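Local coordinates for 14L protein (Yaba-like disease virus, PDB 4EKX) that probably binds and neutralises the host cytokine interleukin-18, as a viral member of the interleukin-18-binding-protein family with an immunoglobulin-like fold, at residues T44-P49 and Y54-Y59; I9-K14 and V19-R24. The protein carries 2 engineered substitutions. All coordinates share one frame; numbering follows the deposited sequence.

How the contacts relate
From the N terminus, the chain first meets contact 2, where the turn 13-17 joins strands 6-12 and 18-26 as a β hairpin. It then crosses to the second sheet through strand 34-39 before contact 1 closes the loop 50-53, holding the turn after strand 43-44 against strand 54-58. The two closures follow in series, neither nesting nor crossing. Within this chain, strands 6-12 and 54-58 are the outermost strands of the same four-stranded sheet, with 18-26 and 72-78 between them, and the contact centres lie about 15 Å apart. Contact 2 continues into the sheet of a second copy of the protein, whereas contact 1 faces the chain of another protein.

Contact 1. Residues T44-P49 and Y54-Y59; sequences TVDQLP and YRERIY
V45 meets the strand 54-58 through both methyls. With CG1 anti to the backbone N (chi1 177°), that methyl lies 4.0 Å from Y54 O, while CG2 sits against the aliphatic stem of E56, 3.9 Å from its CB. Further along, L48 reaches Y54 with a single branch: CD1 comes in obliquely, 3.7 Å from CD2 of the ring and touching CB as well. The Y54 ring also packs on I39 and L77. These contacts bring the 3-10 turn 45-47, which follows the short end strand 43-44 of one sheet, against the outermost strand 54-58 of the other at the margin of an immunoglobulin-like β sandwich. Q47 steadies the turn by folding back, its OE1 accepting from T44 N at 2.9 Å and, in the carbonyl plane, from T44 OG1 at 3.0 Å. The E56 chain, with CG anti to the backbone N and extended beyond it, carries its carboxylate to water 1, which accepts from V45 N (3.0 Å) and donates to E56 OE1. E56 OE2 accepts from W37 N, so both carboxylate oxygens are engaged. D46 OD2 stands only 4.3 Å from E56 OE1, a repulsive proximity probably relieved because each of these two oxygens forms a salt bridge with a basic side chain on the chain of another protein.

Contact 2. Residues I9-K14 and V19-R24; sequences IHVPVK and VVLECR
I9 touches E22 through its backbone, I9 CA making a C-H...O contact with E22 O at 3.3 Å in the β hairpin of strands 6-12 and 18-26. The strands run antiparallel, 166° between their directions, at what is, within this chain, the edge of one sheet of an immunoglobulin-like sandwich; H10, V11 and P12 pair antiparallel with a strand of the second subunit, continuing it. I9 and C23 form a non-hydrogen-bonded pair whose side chains both pack on W37 of the facing sheet, to which C23 is also tied by its disulfide with C91. H10 and E22 are the hydrogen-bonded pair: H10 N donates to E22 O at 2.8 Å and E22 N to H10 O at 3.0 Å, both nearly straight. On that face CB of H10 rests 3.5 Å from E22 OE1, the ring and carboxylate planes being 43° apart. The imidazole stands perpendicular to the guanidinium of R24, whose extended chain brings NH1 to E22 OE1 in a salt bridge of 3.2 Å, above the carboxylate plane. Water 2 lies between H10 ND1 and R24 NH1, in the guanidinium plane. The outer ends of this polar group reach the second subunit: H10 NE2 bonds to V20 O there, and E22 and R24 exchange salt bridges with R24 and E22 of that copy, so the cluster is shared across the interface. V11 turns to the apolar interior with L106 and I109; its CG1, anti to the carbonyl carbon (chi1 -65°), meets L21 CD2. P12 lays its ring across the same leucine at about a right angle, CD 3.6 Å from L21 CD2, and its CG lies 3.9 Å from V19 CG1.

Contact 1. Residues T44-P49 and Y54-Y59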
loop_
_atom_site.group_PDB
_atom_site.type_symbol
_atom_site.label_atom_id
_atom_site.label_comp_id
_atom_site.label_asym_id
_atom_site.label_seq_id
_atom_site.Cartn_x
_atom_site.Cartn_y
_atom_site.Cartn_z
ATOM N N THR D 44 6.781 -19.252 -13.207
ATOM C CA THR D 44 6.466 -17.842 -13.067
ATOM C C THR D 44 5.073 -17.654 -13.651
ATOM O O THR D 44 4.597 -18.498 -14.423
ATOM C CB THR D 44 7.437 -16.930 -13.825
ATOM O OG1 THR D 44 7.288 -17.128 -15.236
ATOM C CG2 THR D 44 8.875 -17.204 -13.396
ATOM N N VAL D 45 4.439 -16.540 -13.302
ATOM C CA VAL D 45 3.082 -16.249 -13.764
ATOM C C VAL D 45 3.045 -16.164 -15.292
ATOM O O VAL D 45 2.068 -16.562 -15.923
ATOM C CB VAL D 45 2.544 -14.952 -13.105
ATOM C CG1 VAL D 45 1.147 -14.601 -13.627
ATOM C CG2 VAL D 45 2.500 -15.127 -11.591
ATOM N N ASP D 46 4.131 -15.671 -15.880
ATOM C CA ASP D 46 4.266 -15.559 -17.332
ATOM C C ASP D 46 4.089 -16.903 -18.032
ATOM O O ASP D 46 3.675 -16.966 -19.193
ATOM C CB ASP D 46 5.652 -15.003 -17.690
ATOM C CG ASP D 46 5.976 -13.716 -16.939
ATOM O OD1 ASP D 46 6.145 -12.670 -17.599
ATOM O OD2 ASP D 46 6.038 -13.751 -15.690
ATOM N N GLN D 47 4.405 -17.980 -17.324
ATOM C CA GLN D 47 4.378 -19.317 -17.932
ATOM C C GLN D 47 3.026 -20.026 -17.860
ATOM O O GLN D 47 2.806 -21.040 -18.534
ATOM C CB GLN D 47 5.451 -20.191 -17.292
ATOM C CG GLN D 47 6.863 -19.711 -17.563
ATOM C CD GLN D 47 7.862 -20.418 -16.682
ATOM O OE1 GLN D 47 8.218 -19.917 -15.614
ATOM N NE2 GLN D 47 8.300 -21.604 -17.109
ATOM N N LEU D 48 2.119 -19.492 -17.052
ATOM C CA LEU D 48 0.804 -20.116 -16.874
ATOM C C LEU D 48 -0.089 -19.986 -18.106
ATOM O O LEU D 48 0.001 -19.016 -18.858
ATOM C CB LEU D 48 0.096 -19.509 -15.660
ATOM C CG LEU D 48 0.884 -19.632 -14.355
ATOM C CD1 LEU D 48 0.169 -18.900 -13.232
ATOM C CD2 LEU D 48 1.062 -21.106 -14.022
ATOM N N PRO D 49 -0.971 -20.967 -18.310
ATOM C CA PRO D 49 -1.907 -20.854 -19.432
ATOM C C PRO D 49 -2.839 -19.662 -19.209
ATOM O O PRO D 49 -2.980 -19.189 -18.079
ATOM C CB PRO D 49 -2.668 -22.184 -19.395
ATOM C CG PRO D 49 -2.570 -22.650 -17.982
ATOM C CD PRO D 49 -1.268 -22.110 -17.429
ATOM N N TYR D 54 -4.392 -16.386 -12.103
ATOM C CA TYR D 54 -3.293 -15.634 -11.502
ATOM C C TYR D 54 -2.918 -14.443 -12.372
ATOM O O TYR D 54 -2.844 -14.553 -13.594
ATOM C CB TYR D 54 -2.062 -16.517 -11.324
ATOM C CG TYR D 54 -2.206 -17.623 -10.299
ATOM C CD1 TYR D 54 -1.954 -17.383 -8.953
ATOM C CD2 TYR D 54 -2.567 -18.915 -10.681
ATOM C CE1 TYR D 54 -2.064 -18.385 -8.010
ATOM C CE2 TYR D 54 -2.682 -19.930 -9.742
ATOM C CZ TYR D 54 -2.425 -19.657 -8.406
ATOM O OH TYR D 54 -2.525 -20.650 -7.457
ATOM N N ARG D 55 -2.712 -13.295 -11.740
ATOM C CA ARG D 55 -2.145 -12.151 -12.434
ATOM C C ARG D 55 -1.077 -11.536 -11.529
ATOM O O ARG D 55 -1.242 -11.487 -10.316
ATOM C CB ARG D 55 -3.229 -11.126 -12.768
ATOM C CG ARG D 55 -2.714 -9.907 -13.519
ATOM C CD ARG D 55 -3.841 -9.033 -14.056
ATOM N NE ARG D 55 -4.696 -8.501 -12.997
ATOM C CZ ARG D 55 -4.430 -7.403 -12.299
ATOM N NH1 ARG D 55 -3.321 -6.714 -12.537
ATOM N NH2 ARG D 55 -5.272 -6.992 -11.359
ATOM N N GLU D 56 0.031 -11.111 -12.114
ATOM C CA GLU D 56 1.082 -10.489 -11.322
ATOM C C GLU D 56 1.234 -9.019 -11.672
ATOM O O GLU D 56 1.174 -8.633 -12.841
ATOM C CB GLU D 56 2.412 -11.215 -11.524
ATOM C CG GLU D 56 3.544 -10.666 -10.679
ATOM C CD GLU D 56 4.817 -11.440 -10.899
ATOM O OE1 GLU D 56 5.238 -11.540 -12.068
ATOM O OE2 GLU D 56 5.385 -11.957 -9.913
ATOM N N ARG D 57 1.438 -8.199 -10.649
ATOM C CA ARG D 57 1.719 -6.799 -10.865
ATOM C C ARG D 57 3.076 -6.485 -10.263
ATOM O O ARG D 57 3.223 -6.422 -9.044
ATOM C CB ARG D 57 0.643 -5.931 -10.213
ATOM C CG ARG D 57 0.906 -4.443 -10.318
ATOM N N ILE D 58 4.074 -6.314 -11.118
ATOM C CA ILE D 58 5.402 -5.945 -10.652
ATOM C C ILE D 58 5.531 -4.428 -10.697
ATOM O O ILE D 58 5.319 -3.809 -11.738
ATOM C CB ILE D 58 6.501 -6.597 -11.502
ATOM C CG1 ILE D 58 6.482 -8.121 -11.296
ATOM C CG2 ILE D 58 7.873 -5.999 -11.142
ATOM C CD1 ILE D 58 7.420 -8.904 -12.205
ATOM N N TYR D 59 5.862 -3.836 -9.556
ATOM C CA TYR D 59 5.961 -2.392 -9.444
ATOM C C TYR D 59 7.274 -1.878 -10.028
ATOM O O TYR D 59 8.354 -2.305 -9.620
ATOM C CB TYR D 59 5.834 -1.983 -7.983
ATOM C CG TYR D 59 4.444 -2.157 -7.421
ATOM C CD1 TYR D 59 3.651 -1.054 -7.133
ATOM C CD2 TYR D 59 3.921 -3.420 -7.178
ATOM C CE1 TYR D 59 2.382 -1.204 -6.616
ATOM C CE2 TYR D 59 2.652 -3.579 -6.665
ATOM C CZ TYR D 59 1.887 -2.467 -6.384
ATOM O OH TYR D 59 0.621 -2.613 -5.864
HETATM O O HOH W 1 6.086 -14.456 -11.812
#

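Contact 2. Residues I9-K14 and V19-R24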
loop_
_atom_site.group_PDB
_atom_site.type_symbol
_atom_site.label_atom_id
_atom_site.label_comp_id
_atom_site.label_asym_id
_atom_site.label_seq_id
_atom_site.Cartn_x
_atom_site.Cartn_y
_atom_site.Cartn_z
ATOM N N ILE D 9 5.748 -11.467 2.706
ATOM C CA ILE D 9 4.431 -11.560 2.057
ATOM C C ILE D 9 3.309 -11.119 2.998
ATOM O O ILE D 9 3.199 -11.603 4.128
ATOM C CB ILE D 9 4.117 -13.012 1.613
ATOM C CG1 ILE D 9 5.148 -13.533 0.617
ATOM C CG2 ILE D 9 2.688 -13.119 1.025
ATOM C CD1 ILE D 9 4.943 -15.009 0.284
ATOM N N HIS D 10 2.471 -10.193 2.545
ATOM C CA HIS D 10 1.249 -9.896 3.273
ATOM C C HIS D 10 0.085 -10.581 2.580
ATOM O O HIS D 10 -0.036 -10.519 1.356
ATOM C CB HIS D 10 0.980 -8.403 3.335
ATOM C CG HIS D 10 1.765 -7.700 4.396
ATOM N ND1 HIS D 10 3.140 -7.564 4.338
ATOM C CD2 HIS D 10 1.375 -7.120 5.552
ATOM C CE1 HIS D 10 3.556 -6.907 5.408
ATOM N NE2 HIS D 10 2.504 -6.631 6.162
ATOM N N VAL D 11 -0.757 -11.243 3.367
ATOM C CA VAL D 11 -1.926 -11.922 2.816
ATOM C C VAL D 11 -3.197 -11.426 3.494
ATOM O O VAL D 11 -3.161 -10.967 4.641
ATOM C CB VAL D 11 -1.840 -13.463 2.984
ATOM C CG1 VAL D 11 -0.688 -14.032 2.161
ATOM C CG2 VAL D 11 -1.691 -13.832 4.455
ATOM N N PRO D 12 -4.333 -11.510 2.788
ATOM C CA PRO D 12 -5.577 -11.124 3.465
ATOM C C PRO D 12 -6.029 -12.228 4.422
ATOM O O PRO D 12 -5.843 -13.414 4.117
ATOM C CB PRO D 12 -6.569 -10.964 2.312
ATOM C CG PRO D 12 -6.088 -11.944 1.269
ATOM C CD PRO D 12 -4.563 -11.995 1.410
ATOM N N VAL D 13 -6.597 -11.837 5.560
ATOM C CA VAL D 13 -7.051 -12.789 6.571
ATOM C C VAL D 13 -8.255 -13.603 6.108
ATOM O O VAL D 13 -8.555 -14.655 6.668
ATOM C CB VAL D 13 -7.400 -12.094 7.896
ATOM C CG1 VAL D 13 -6.163 -11.407 8.468
ATOM C CG2 VAL D 13 -8.523 -11.093 7.694
ATOM N N LYS D 14 -8.954 -13.107 5.096
ATOM C CA LYS D 14 -10.082 -13.843 4.543
ATOM C C LYS D 14 -10.075 -13.812 3.027
ATOM O O LYS D 14 -9.601 -12.860 2.406
ATOM C CB LYS D 14 -11.408 -13.289 5.069
ATOM C CG LYS D 14 -11.662 -11.833 4.716
ATOM C CD LYS D 14 -12.934 -11.334 5.393
ATOM C CE LYS D 14 -13.062 -9.820 5.313
ATOM N NZ LYS D 14 -13.323 -9.337 3.930
ATOM N N VAL D 19 -8.454 -11.704 -4.608
ATOM C CA VAL D 19 -7.480 -11.825 -3.516
ATOM C C VAL D 19 -6.125 -11.281 -3.951
ATOM O O VAL D 19 -5.609 -11.653 -4.995
ATOM C CB VAL D 19 -7.322 -13.305 -3.067
ATOM C CG1 VAL D 19 -6.037 -13.520 -2.285
ATOM C CG2 VAL D 19 -8.549 -13.746 -2.246
ATOM N N VAL D 20 -5.548 -10.395 -3.143
ATOM C CA VAL D 20 -4.247 -9.822 -3.478
ATOM C C VAL D 20 -3.221 -10.182 -2.416
ATOM O O VAL D 20 -3.458 -9.962 -1.230
ATOM C CB VAL D 20 -4.313 -8.283 -3.562
ATOM C CG1 VAL D 20 -2.929 -7.711 -3.890
ATOM C CG2 VAL D 20 -5.341 -7.850 -4.598
ATOM N N LEU D 21 -2.105 -10.763 -2.854
ATOM C CA LEU D 21 -0.963 -11.014 -1.983
ATOM C C LEU D 21 0.097 -10.012 -2.357
ATOM O O LEU D 21 0.372 -9.807 -3.540
ATOM C CB LEU D 21 -0.408 -12.424 -2.181
ATOM C CG LEU D 21 -1.480 -13.527 -2.329
ATOM C CD1 LEU D 21 -0.810 -14.892 -2.414
ATOM C CD2 LEU D 21 -2.481 -13.482 -1.178
ATOM N N GLU D 22 0.695 -9.396 -1.344
ATOM C CA GLU D 22 1.701 -8.371 -1.570
ATOM C C GLU D 22 3.051 -8.901 -1.157
ATOM O O GLU D 22 3.276 -9.234 0.009
ATOM C CB GLU D 22 1.379 -7.122 -0.746
ATOM C CG GLU D 22 -0.059 -6.635 -0.925
ATOM C CD GLU D 22 -0.495 -5.697 0.196
ATOM O OE1 GLU D 22 0.156 -5.701 1.258
ATOM O OE2 GLU D 22 -1.505 -4.982 0.013
ATOM N N CYS D 23 3.954 -8.980 -2.121
ATOM C CA CYS D 23 5.311 -9.353 -1.790
ATOM C C CYS D 23 6.231 -8.144 -1.868
ATOM O O CYS D 23 6.270 -7.446 -2.879
ATOM C CB CYS D 23 5.808 -10.463 -2.697
ATOM S SG CYS D 23 7.562 -10.872 -2.281
ATOM N N ARG D 24 6.955 -7.896 -0.783
ATOM C CA ARG D 24 7.912 -6.803 -0.730
ATOM C C ARG D 24 9.272 -7.348 -0.359
ATOM O O ARG D 24 9.399 -8.161 0.557
ATOM C CB ARG D 24 7.493 -5.755 0.310
ATOM C CG ARG D 24 6.167 -5.069 0.001
ATOM C CD ARG D 24 5.792 -4.117 1.118
ATOM N NE ARG D 24 4.549 -3.396 0.851
ATOM C CZ ARG D 24 3.345 -3.816 1.225
ATOM N NH1 ARG D 24 3.206 -4.955 1.900
ATOM N NH2 ARG D 24 2.277 -3.080 0.947
HETATM O O HOH W 2 4.874 -7.348 2.399
#